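Local structure of iron-sulfur cluster co-chaperone protein HscB (3BVO) at residues Y45-T59 / A99-L113. The protein acts as a mitochondrial J-type co-chaperone in iron-sulfur cluster assembly, interacting with ISCU and HSPA9 to form an iron-sulfur transfer complex. Numbering follows the deposited sequence.
Sequences YFSLMDCNRSFRVDT and AYKTLLAPLSRGLYL. With SO4 (sulfate ion), chain D.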
loop_
_atom_site.group_PDB
_atom_site.type_symbol
_atom_site.label_atom_id
_atom_site.label_comp_id
_atom_site.label_asym_id
_atom_site.label_seq_id
_atom_site.Cartn_x
_atom_site.Cartn_y
_atom_site.Cartn_z
ATOM N N TYR A 45 2.163 -6.263 6.715
ATOM C CA TYR A 45 1.131 -6.432 5.705
ATOM C C TYR A 45 1.397 -7.571 4.706
ATOM O O TYR A 45 0.468 -8.257 4.288
ATOM C CB TYR A 45 0.906 -5.117 4.963
ATOM C CG TYR A 45 0.209 -4.017 5.756
ATOM C CD1 TYR A 45 -0.632 -4.311 6.832
ATOM C CD2 TYR A 45 0.353 -2.686 5.385
ATOM C CE1 TYR A 45 -1.281 -3.311 7.514
ATOM C CE2 TYR A 45 -0.281 -1.688 6.061
ATOM C CZ TYR A 45 -1.099 -1.994 7.125
ATOM O OH TYR A 45 -1.731 -0.968 7.796
ATOM N N PHE A 46 2.650 -7.779 4.323
ATOM C CA PHE A 46 2.959 -8.843 3.379
ATOM C C PHE A 46 2.616 -10.206 3.963
ATOM O O PHE A 46 2.139 -11.104 3.259
ATOM C CB PHE A 46 4.425 -8.779 2.962
ATOM C CG PHE A 46 4.751 -7.583 2.115
ATOM C CD1 PHE A 46 4.455 -7.582 0.749
ATOM C CD2 PHE A 46 5.337 -6.454 2.682
ATOM C CE1 PHE A 46 4.735 -6.477 -0.034
ATOM C CE2 PHE A 46 5.619 -5.346 1.902
ATOM C CZ PHE A 46 5.314 -5.350 0.543
ATOM N N SER A 47 2.862 -10.345 5.261
ATOM C CA SER A 47 2.556 -11.568 5.976
ATOM C C SER A 47 1.050 -11.753 6.049
ATOM O O SER A 47 0.529 -12.833 5.739
ATOM C CB SER A 47 3.159 -11.530 7.381
ATOM O OG SER A 47 2.579 -12.529 8.203
ATOM N N LEU A 48 0.360 -10.688 6.450
ATOM C CA LEU A 48 -1.090 -10.731 6.603
ATOM C C LEU A 48 -1.750 -11.024 5.277
ATOM O O LEU A 48 -2.787 -11.644 5.236
ATOM C CB LEU A 48 -1.636 -9.423 7.195
ATOM C CG LEU A 48 -3.154 -9.279 7.396
ATOM C CD1 LEU A 48 -3.672 -10.253 8.408
ATOM C CD2 LEU A 48 -3.525 -7.882 7.808
HETATM N N MSE A 49 -1.138 -10.589 4.190
HETATM C CA MSE A 49 -1.704 -10.833 2.881
HETATM C C MSE A 49 -1.099 -12.062 2.247
HETATM O O MSE A 49 -1.342 -12.345 1.074
HETATM C CB MSE A 49 -1.534 -9.606 1.997
HETATM C CG MSE A 49 -2.479 -8.465 2.394
HETATM SE SE MSE A 49 -4.379 -8.942 2.139
HETATM C CE MSE A 49 -5.047 -8.234 3.810
ATOM N N ASP A 50 -0.320 -12.795 3.046
ATOM C CA ASP A 50 0.309 -14.057 2.649
ATOM C C ASP A 50 1.129 -13.983 1.359
ATOM O O ASP A 50 0.819 -14.668 0.384
ATOM C CB ASP A 50 -0.735 -15.167 2.539
ATOM C CG ASP A 50 -0.111 -16.516 2.348
ATOM O OD1 ASP A 50 0.847 -16.821 3.090
ATOM O OD2 ASP A 50 -0.562 -17.258 1.449
ATOM N N CYS A 51 2.168 -13.150 1.361
ATOM C CA CYS A 51 3.120 -13.081 0.239
ATOM C C CYS A 51 4.481 -12.534 0.699
ATOM O O CYS A 51 4.596 -11.997 1.808
ATOM C CB CYS A 51 2.537 -12.271 -0.927
ATOM S SG CYS A 51 1.915 -10.627 -0.470
ATOM N N ASN A 52 5.512 -12.682 -0.131
ATOM C CA ASN A 52 6.861 -12.247 0.257
ATOM C C ASN A 52 7.013 -10.728 0.307
ATOM O O ASN A 52 6.435 -10.002 -0.520
ATOM C CB ASN A 52 7.907 -12.801 -0.712
ATOM C CG ASN A 52 7.684 -14.260 -1.047
ATOM O OD1 ASN A 52 7.077 -15.005 -0.269
ATOM N ND2 ASN A 52 8.180 -14.683 -2.216
ATOM N N ARG A 53 7.802 -10.243 1.262
ATOM C CA ARG A 53 8.258 -8.864 1.201
ATOM C C ARG A 53 8.914 -8.651 -0.169
ATOM O O ARG A 53 10.025 -9.128 -0.419
ATOM C CB ARG A 53 9.249 -8.571 2.312
ATOM C CG ARG A 53 8.658 -8.636 3.689
ATOM C CD ARG A 53 9.700 -8.291 4.726
ATOM N NE ARG A 53 9.107 -8.186 6.056
ATOM C CZ ARG A 53 9.696 -7.602 7.104
ATOM N NH1 ARG A 53 9.069 -7.564 8.284
ATOM N NH2 ARG A 53 10.906 -7.050 6.979
ATOM N N SER A 54 8.202 -7.962 -1.058
ATOM C CA SER A 54 8.663 -7.743 -2.421
ATOM C C SER A 54 7.877 -6.595 -3.040
ATOM O O SER A 54 6.686 -6.461 -2.776
ATOM C CB SER A 54 8.460 -9.022 -3.240
ATOM O OG SER A 54 8.880 -8.861 -4.589
ATOM N N PHE A 55 8.522 -5.766 -3.860
ATOM C CA PHE A 55 7.788 -4.717 -4.574
ATOM C C PHE A 55 6.817 -5.346 -5.566
ATOM O O PHE A 55 5.774 -4.773 -5.906
ATOM C CB PHE A 55 8.741 -3.789 -5.318
ATOM C CG PHE A 55 8.052 -2.644 -6.015
ATOM C CD1 PHE A 55 7.336 -1.691 -5.281
ATOM C CD2 PHE A 55 8.126 -2.511 -7.389
ATOM C CE1 PHE A 55 6.695 -0.636 -5.896
ATOM C CE2 PHE A 55 7.496 -1.454 -8.014
ATOM C CZ PHE A 55 6.766 -0.515 -7.256
ATOM N N ARG A 56 7.200 -6.534 -6.020
ATOM C CA ARG A 56 6.443 -7.331 -6.943
ATOM C C ARG A 56 5.374 -8.092 -6.162
ATOM O O ARG A 56 5.679 -8.776 -5.188
ATOM C CB ARG A 56 7.418 -8.263 -7.657
ATOM C CG ARG A 56 6.850 -9.557 -8.170
ATOM C CD ARG A 56 7.945 -10.350 -8.887
ATOM N NE ARG A 56 9.072 -10.744 -8.027
ATOM C CZ ARG A 56 10.170 -10.016 -7.820
ATOM N NH1 ARG A 56 11.127 -10.474 -7.027
ATOM N NH2 ARG A 56 10.320 -8.836 -8.413
ATOM N N VAL A 57 4.120 -7.951 -6.597
ATOM C CA VAL A 57 2.952 -8.487 -5.893
ATOM C C VAL A 57 1.840 -8.902 -6.847
ATOM O O VAL A 57 1.340 -8.095 -7.611
ATOM C CB VAL A 57 2.391 -7.445 -4.910
ATOM C CG1 VAL A 57 0.942 -7.755 -4.545
ATOM C CG2 VAL A 57 3.250 -7.399 -3.674
ATOM N N ASP A 58 1.436 -10.162 -6.778
ATOM C CA ASP A 58 0.335 -10.671 -7.597
ATOM C C ASP A 58 -1.048 -10.191 -7.099
ATOM O O ASP A 58 -1.597 -10.694 -6.100
ATOM C CB ASP A 58 0.417 -12.193 -7.664
ATOM C CG ASP A 58 -0.773 -12.818 -8.338
ATOM O OD1 ASP A 58 -1.706 -12.098 -8.766
ATOM O OD2 ASP A 58 -0.767 -14.055 -8.442
ATOM N N THR A 59 -1.606 -9.227 -7.830
ATOM C CA THR A 59 -2.827 -8.530 -7.413
ATOM C C THR A 59 -4.099 -9.367 -7.530
ATOM O O THR A 59 -5.091 -9.075 -6.859
ATOM C CB THR A 59 -3.003 -7.174 -8.136
ATOM O OG1 THR A 59 -3.081 -7.394 -9.538
ATOM C CG2 THR A 59 -1.838 -6.263 -7.853
ATOM N N ALA A 99 -3.778 -3.192 4.912
ATOM C CA ALA A 99 -2.902 -4.054 4.144
ATOM C C ALA A 99 -3.333 -4.113 2.664
ATOM O O ALA A 99 -2.577 -3.743 1.757
ATOM C CB ALA A 99 -2.877 -5.437 4.764
ATOM N N TYR A 100 -4.558 -4.538 2.414
ATOM C CA TYR A 100 -4.967 -4.689 1.044
ATOM C C TYR A 100 -4.727 -3.415 0.209
ATOM O O TYR A 100 -3.981 -3.457 -0.781
ATOM C CB TYR A 100 -6.417 -5.126 0.948
ATOM C CG TYR A 100 -6.874 -5.220 -0.474
ATOM C CD1 TYR A 100 -6.268 -6.126 -1.358
ATOM C CD2 TYR A 100 -7.892 -4.397 -0.956
ATOM C CE1 TYR A 100 -6.676 -6.229 -2.688
ATOM C CE2 TYR A 100 -8.316 -4.491 -2.296
ATOM C CZ TYR A 100 -7.701 -5.412 -3.149
ATOM O OH TYR A 100 -8.100 -5.524 -4.455
ATOM N N LYS A 101 -5.351 -2.300 0.607
ATOM C CA LYS A 101 -5.166 -1.011 -0.073
ATOM C C LYS A 101 -3.677 -0.669 -0.240
ATOM O O LYS A 101 -3.241 -0.328 -1.339
ATOM C CB LYS A 101 -5.908 0.126 0.655
ATOM C CG LYS A 101 -7.391 -0.162 0.935
ATOM C CD LYS A 101 -8.241 1.101 1.133
ATOM C CE LYS A 101 -8.623 1.752 -0.219
ATOM N NZ LYS A 101 -9.737 2.762 -0.116
ATOM N N THR A 102 -2.910 -0.799 0.844
ATOM C CA THR A 102 -1.486 -0.508 0.847
ATOM C C THR A 102 -0.710 -1.325 -0.193
ATOM O O THR A 102 0.101 -0.777 -0.950
ATOM C CB THR A 102 -0.878 -0.779 2.227
ATOM O OG1 THR A 102 -1.620 -0.067 3.214
ATOM C CG2 THR A 102 0.590 -0.358 2.286
ATOM N N LEU A 103 -0.939 -2.630 -0.229
ATOM C CA LEU A 103 -0.168 -3.470 -1.135
ATOM C C LEU A 103 -0.645 -3.402 -2.590
ATOM O O LEU A 103 0.148 -3.661 -3.503
ATOM C CB LEU A 103 -0.150 -4.921 -0.661
ATOM C CG LEU A 103 0.375 -5.219 0.733
ATOM C CD1 LEU A 103 0.456 -6.719 0.892
ATOM C CD2 LEU A 103 1.723 -4.588 0.946
ATOM N N LEU A 104 -1.920 -3.056 -2.797
ATOM C CA LEU A 104 -2.514 -3.020 -4.141
ATOM C C LEU A 104 -1.887 -1.940 -4.996
ATOM O O LEU A 104 -1.565 -2.181 -6.151
ATOM C CB LEU A 104 -4.022 -2.794 -4.071
ATOM C CG LEU A 104 -4.872 -3.005 -5.333
ATOM C CD1 LEU A 104 -4.840 -4.454 -5.814
ATOM C CD2 LEU A 104 -6.318 -2.555 -5.076
ATOM N N ALA A 105 -1.711 -0.755 -4.412
ATOM C CA ALA A 105 -1.108 0.388 -5.101
ATOM C C ALA A 105 0.406 0.286 -5.106
ATOM O O ALA A 105 1.034 0.351 -4.037
ATOM C CB ALA A 105 -1.541 1.702 -4.438
ATOM N N PRO A 106 1.017 0.185 -6.301
ATOM C CA PRO A 106 2.486 0.127 -6.367
ATOM C C PRO A 106 3.152 1.214 -5.520
ATOM O O PRO A 106 4.133 0.932 -4.844
ATOM C CB PRO A 106 2.786 0.359 -7.847
ATOM C CG PRO A 106 1.587 -0.110 -8.552
ATOM C CD PRO A 106 0.410 0.167 -7.639
ATOM N N LEU A 107 2.605 2.431 -5.541
ATOM C CA LEU A 107 3.201 3.535 -4.799
ATOM C C LEU A 107 3.227 3.263 -3.305
ATOM O O LEU A 107 4.309 3.281 -2.701
ATOM C CB LEU A 107 2.509 4.869 -5.096
ATOM C CG LEU A 107 3.084 6.141 -4.454
ATOM C CD1 LEU A 107 4.542 6.383 -4.828
ATOM C CD2 LEU A 107 2.257 7.342 -4.824
ATOM N N SER A 108 2.061 3.000 -2.713
ATOM C CA SER A 108 1.993 2.776 -1.262
ATOM C C SER A 108 2.770 1.540 -0.885
ATOM O O SER A 108 3.348 1.470 0.195
ATOM C CB SER A 108 0.562 2.625 -0.786
ATOM O OG SER A 108 -0.127 1.740 -1.642
ATOM N N ARG A 109 2.790 0.566 -1.784
ATOM C CA ARG A 109 3.598 -0.619 -1.595
ATOM C C ARG A 109 5.086 -0.264 -1.470
ATOM O O ARG A 109 5.733 -0.606 -0.482
ATOM C CB ARG A 109 3.385 -1.555 -2.759
ATOM C CG ARG A 109 3.879 -2.936 -2.522
ATOM C CD ARG A 109 3.871 -3.692 -3.802
ATOM N NE ARG A 109 2.649 -3.454 -4.570
ATOM C CZ ARG A 109 2.546 -3.684 -5.873
ATOM N NH1 ARG A 109 1.408 -3.447 -6.506
ATOM N NH2 ARG A 109 3.591 -4.147 -6.541
ATOM N N GLY A 110 5.629 0.427 -2.464
ATOM C CA GLY A 110 6.984 0.963 -2.360
ATOM C C GLY A 110 7.266 1.657 -1.021
ATOM O O GLY A 110 8.223 1.311 -0.315
ATOM N N LEU A 111 6.439 2.628 -0.649
ATOM C CA LEU A 111 6.690 3.355 0.589
ATOM C C LEU A 111 6.602 2.469 1.817
ATOM O O LEU A 111 7.373 2.647 2.761
ATOM C CB LEU A 111 5.747 4.539 0.734
ATOM C CG LEU A 111 5.926 5.582 -0.360
ATOM C CD1 LEU A 111 4.798 6.611 -0.311
ATOM C CD2 LEU A 111 7.312 6.225 -0.272
ATOM N N TYR A 112 5.669 1.516 1.809
ATOM C CA TYR A 112 5.529 0.594 2.935
ATOM C C TYR A 112 6.719 -0.338 3.011
ATOM O O TYR A 112 7.208 -0.667 4.092
ATOM C CB TYR A 112 4.238 -0.212 2.858
ATOM C CG TYR A 112 4.037 -1.116 4.055
ATOM C CD1 TYR A 112 3.809 -0.579 5.329
ATOM C CD2 TYR A 112 4.083 -2.505 3.918
ATOM C CE1 TYR A 112 3.625 -1.391 6.419
ATOM C CE2 TYR A 112 3.913 -3.341 5.020
ATOM C CZ TYR A 112 3.680 -2.773 6.265
ATOM O OH TYR A 112 3.498 -3.577 7.360
ATOM N N LEU A 113 7.200 -0.744 1.849
ATOM C CA LEU A 113 8.350 -1.618 1.799
ATOM C C LEU A 113 9.585 -0.968 2.435
ATOM O O LEU A 113 10.398 -1.659 3.051
ATOM C CB LEU A 113 8.611 -2.034 0.362
ATOM C CG LEU A 113 9.463 -3.272 0.137
ATOM C CD1 LEU A 113 8.821 -4.473 0.756
ATOM C CD2 LEU A 113 9.603 -3.469 -1.342
HETATM S S SO4 D . 11.930 -7.334 -4.968
HETATM O O1 SO4 D . 11.401 -8.694 -4.941
HETATM O O2 SO4 D . 13.318 -7.362 -4.516
HETATM O O3 SO4 D . 11.869 -6.782 -6.327
HETATM O O4 SO4 D . 11.131 -6.503 -4.074
#
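The Y45 ring lies between A99, whose CA stands over the centre of one face (3.5 Å from the ring centroid), and Y112 on the opposite face. The two tyrosine rings form an offset stack with centroids 4.6 Å apart and planes inclined at 29°, while F46 CE2 meets the Y112 ring at its edge. F46 carries L103 CD2 on one face and the backbone around R53 and S54 on the other, with L113 CD1 reaching its CE2 and CZ obliquely. The F55 ring turns its edge to the backbone of helix 106-116, at P106 O and G110 N; the F55 side chain also touches helix 150-176. Both segments belong to the J domain: short helix 45-48 and the loop after it pack over the bend between helix 83-104 and helix 106-116, Y45 and F46 entering as knobs into holes. Y112 also accepts a hydrogen bond at OH from Y45 N (3.1 Å, 158° at the hydrogen). Replacing Y112 with a leucine would probably leave Y45 N without this acceptor and the Y45 ring without its stacking partner. The bend at chi3 (-43°) turns the R109 guanidinium back toward the end of helix 83-104, with V57 CB over one face and P106 CA over the other. R109 NE donates to L103 O (2.7 Å) and R109 NH1 to L104 O (3.3 Å), tying down the end of that helix.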